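Long-range contact in glutathione S-transferase (PDB 6J3F), which binds glutathione and, as a glutathione S-transferase, probably conjugates it to electrophilic substrates or uses it to cleave ether bonds: residues A[5-10]-A[38-43]. Sequence-based numbering, arbitrary orientation.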
loop_
_atom_site.group_PDB
_atom_site.type_symbol
_atom_site.label_atom_id
_atom_site.label_comp_id
_atom_site.label_asym_id
_atom_site.label_seq_id
_atom_site.Cartn_x
_atom_site.Cartn_y
_atom_site.Cartn_z
ATOM N N ILE A 5 -15.980 12.316 25.345
ATOM C CA ILE A 5 -15.558 12.628 23.987
ATOM C C ILE A 5 -16.789 12.739 23.097
ATOM O O ILE A 5 -17.739 11.946 23.199
ATOM C CB ILE A 5 -14.571 11.571 23.461
ATOM C CG1 ILE A 5 -13.289 11.615 24.273
ATOM C CG2 ILE A 5 -14.244 11.797 21.974
ATOM C CD1 ILE A 5 -12.331 10.517 23.947
ATOM N N GLN A 6 -16.791 13.756 22.240
ATOM C CA GLN A 6 -17.852 13.949 21.263
ATOM C C GLN A 6 -17.371 13.472 19.902
ATOM O O GLN A 6 -16.347 13.943 19.389
ATOM C CB GLN A 6 -18.298 15.406 21.219
ATOM C CG GLN A 6 -19.002 15.779 22.494
ATOM C CD GLN A 6 -18.566 17.114 22.977
ATOM O OE1 GLN A 6 -18.592 18.090 22.216
ATOM N NE2 GLN A 6 -18.140 17.185 24.245
ATOM N N PHE A 7 -18.122 12.541 19.332
ATOM C CA PHE A 7 -17.784 11.854 18.099
ATOM C C PHE A 7 -18.792 12.276 17.038
ATOM O O PHE A 7 -19.993 12.026 17.185
ATOM C CB PHE A 7 -17.802 10.344 18.344
ATOM C CG PHE A 7 -17.736 9.516 17.106
ATOM C CD1 PHE A 7 -16.705 9.684 16.195
ATOM C CD2 PHE A 7 -18.684 8.532 16.873
ATOM C CE1 PHE A 7 -16.634 8.905 15.056
ATOM C CE2 PHE A 7 -18.625 7.745 15.739
ATOM C CZ PHE A 7 -17.601 7.931 14.824
ATOM N N TYR A 8 -18.305 12.920 15.980
ATOM C CA TYR A 8 -19.158 13.490 14.941
ATOM C C TYR A 8 -19.314 12.484 13.806
ATOM O O TYR A 8 -18.312 12.040 13.229
ATOM C CB TYR A 8 -18.563 14.808 14.444
ATOM C CG TYR A 8 -18.498 15.849 15.544
ATOM C CD1 TYR A 8 -17.576 15.749 16.584
ATOM C CD2 TYR A 8 -19.373 16.926 15.560
ATOM C CE1 TYR A 8 -17.534 16.704 17.612
ATOM C CE2 TYR A 8 -19.317 17.890 16.555
ATOM C CZ TYR A 8 -18.426 17.762 17.592
ATOM O OH TYR A 8 -18.405 18.720 18.584
ATOM N N ASP A 9 -20.566 12.128 13.497
ATOM C CA ASP A 9 -20.921 11.066 12.557
ATOM C C ASP A 9 -21.969 11.615 11.595
ATOM O O ASP A 9 -22.547 12.684 11.824
ATOM C CB ASP A 9 -21.457 9.815 13.297
ATOM C CG ASP A 9 -21.237 8.486 12.526
ATOM O OD1 ASP A 9 -21.098 8.487 11.289
ATOM O OD2 ASP A 9 -21.236 7.409 13.167
ATOM N N ILE A 10 -22.210 10.878 10.515
ATOM C CA ILE A 10 -23.209 11.203 9.503
ATOM C C ILE A 10 -24.351 10.196 9.620
ATOM O O ILE A 10 -24.127 8.991 9.445
ATOM C CB ILE A 10 -22.613 11.179 8.088
ATOM C CG1 ILE A 10 -21.323 11.988 8.027
ATOM C CG2 ILE A 10 -23.628 11.667 7.087
ATOM C CD1 ILE A 10 -20.670 11.994 6.661
ATOM N N TYR A 38 -18.049 7.846 24.782
ATOM C CA TYR A 38 -18.190 8.959 23.858
ATOM C C TYR A 38 -19.673 9.157 23.588
ATOM O O TYR A 38 -20.511 8.309 23.900
ATOM C CB TYR A 38 -17.440 8.709 22.542
ATOM C CG TYR A 38 -17.938 7.466 21.820
ATOM C CD1 TYR A 38 -17.457 6.206 22.160
ATOM C CD2 TYR A 38 -18.911 7.549 20.830
ATOM C CE1 TYR A 38 -17.910 5.080 21.536
ATOM C CE2 TYR A 38 -19.367 6.427 20.202
ATOM C CZ TYR A 38 -18.862 5.193 20.558
ATOM O OH TYR A 38 -19.306 4.052 19.938
ATOM N N LYS A 39 -19.982 10.284 22.976
ATOM C CA LYS A 39 -21.346 10.625 22.608
ATOM C C LYS A 39 -21.346 10.949 21.121
ATOM O O LYS A 39 -20.585 11.811 20.672
ATOM C CB LYS A 39 -21.832 11.809 23.457
ATOM C CG LYS A 39 -23.179 12.391 23.081
ATOM C CD LYS A 39 -23.192 13.900 23.341
ATOM C CE LYS A 39 -24.580 14.512 23.179
ATOM N NZ LYS A 39 -25.092 15.074 24.464
ATOM N N THR A 40 -22.156 10.241 20.346
ATOM C CA THR A 40 -22.285 10.587 18.936
ATOM C C THR A 40 -23.137 11.848 18.789
ATOM O O THR A 40 -24.108 12.047 19.526
ATOM C CB THR A 40 -22.910 9.435 18.145
ATOM O OG1 THR A 40 -22.156 8.228 18.349
ATOM C CG2 THR A 40 -22.946 9.765 16.645
ATOM N N ILE A 41 -22.755 12.727 17.866
ATOM C CA ILE A 41 -23.638 13.810 17.453
ATOM C C ILE A 41 -23.680 13.851 15.928
ATOM O O ILE A 41 -22.636 13.907 15.269
ATOM C CB ILE A 41 -23.244 15.168 18.080
ATOM C CG1 ILE A 41 -22.163 15.910 17.345
ATOM C CG2 ILE A 41 -22.709 15.015 19.518
ATOM C CD1 ILE A 41 -21.809 17.101 18.160
ATOM N N TRP A 42 -24.893 13.788 15.376
ATOM C CA TRP A 42 -25.119 13.516 13.962
ATOM C C TRP A 42 -25.114 14.795 13.138
ATOM O O TRP A 42 -25.785 15.768 13.486
ATOM C CB TRP A 42 -26.447 12.786 13.774
ATOM C CG TRP A 42 -26.538 11.535 14.574
ATOM C CD1 TRP A 42 -27.162 11.381 15.775
ATOM C CD2 TRP A 42 -25.984 10.250 14.241
ATOM N NE1 TRP A 42 -27.031 10.082 16.214
ATOM C CE2 TRP A 42 -26.312 9.368 15.291
ATOM C CE3 TRP A 42 -25.244 9.762 13.159
ATOM C CZ2 TRP A 42 -25.929 8.020 15.288
ATOM C CZ3 TRP A 42 -24.860 8.416 13.161
ATOM C CH2 TRP A 42 -25.207 7.567 14.218
ATOM N N VAL A 43 -24.385 14.772 12.027
ATOM C CA VAL A 43 -24.242 15.914 11.132
ATOM C C VAL A 43 -24.541 15.452 9.712
ATOM O O VAL A 43 -23.972 14.454 9.246
ATOM C CB VAL A 43 -22.821 16.504 11.193
ATOM C CG1 VAL A 43 -22.752 17.770 10.389
ATOM C CG2 VAL A 43 -22.364 16.700 12.637
#
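Strands 5-9 and 38-42 are the parallel pair of a beta-alpha-beta unit in the thioredoxin-like domain, joined by helix 22-34. Five backbone hydrogen bonds link them, from K39 N to I5 O through to V43 N to D9 O. The longest, D9 N to I41 O, is 3.3 Å.

On the face turned to helix 22-34, the F7 and Y38 side chains run side by side, F7 CB 3.9 Å from Y38 CD2, ring planes at 90°. T40 OG1, hydrogen-bonded to R28 NH2, sits at the F7 ring edge. T40 CG2 lies over the centre of the W42 ring. W42 CZ3 is 3.7 Å from D9 CG, the ring and carboxylate planes 24° apart. D9 CG is anti to its own N (chi1 -153°), and OD1 accepts I10 N at 2.7 Å. D9 OD1 is also hydrogen-bonded to T24 OG1, and OD2 forms a salt bridge with R28.

On the other face, I41 CG1 lies 3.5 Å from Y8 CD2, and V43 CG2 meets the ring edge. A serine in place of Y8 would probably open a gap beside I41, V43, and V51 and I55 of helix 48-55.

The bonds to D9 O and OD1 hold the D9-I10 link, which probably helps place I10 beside bound glutathione.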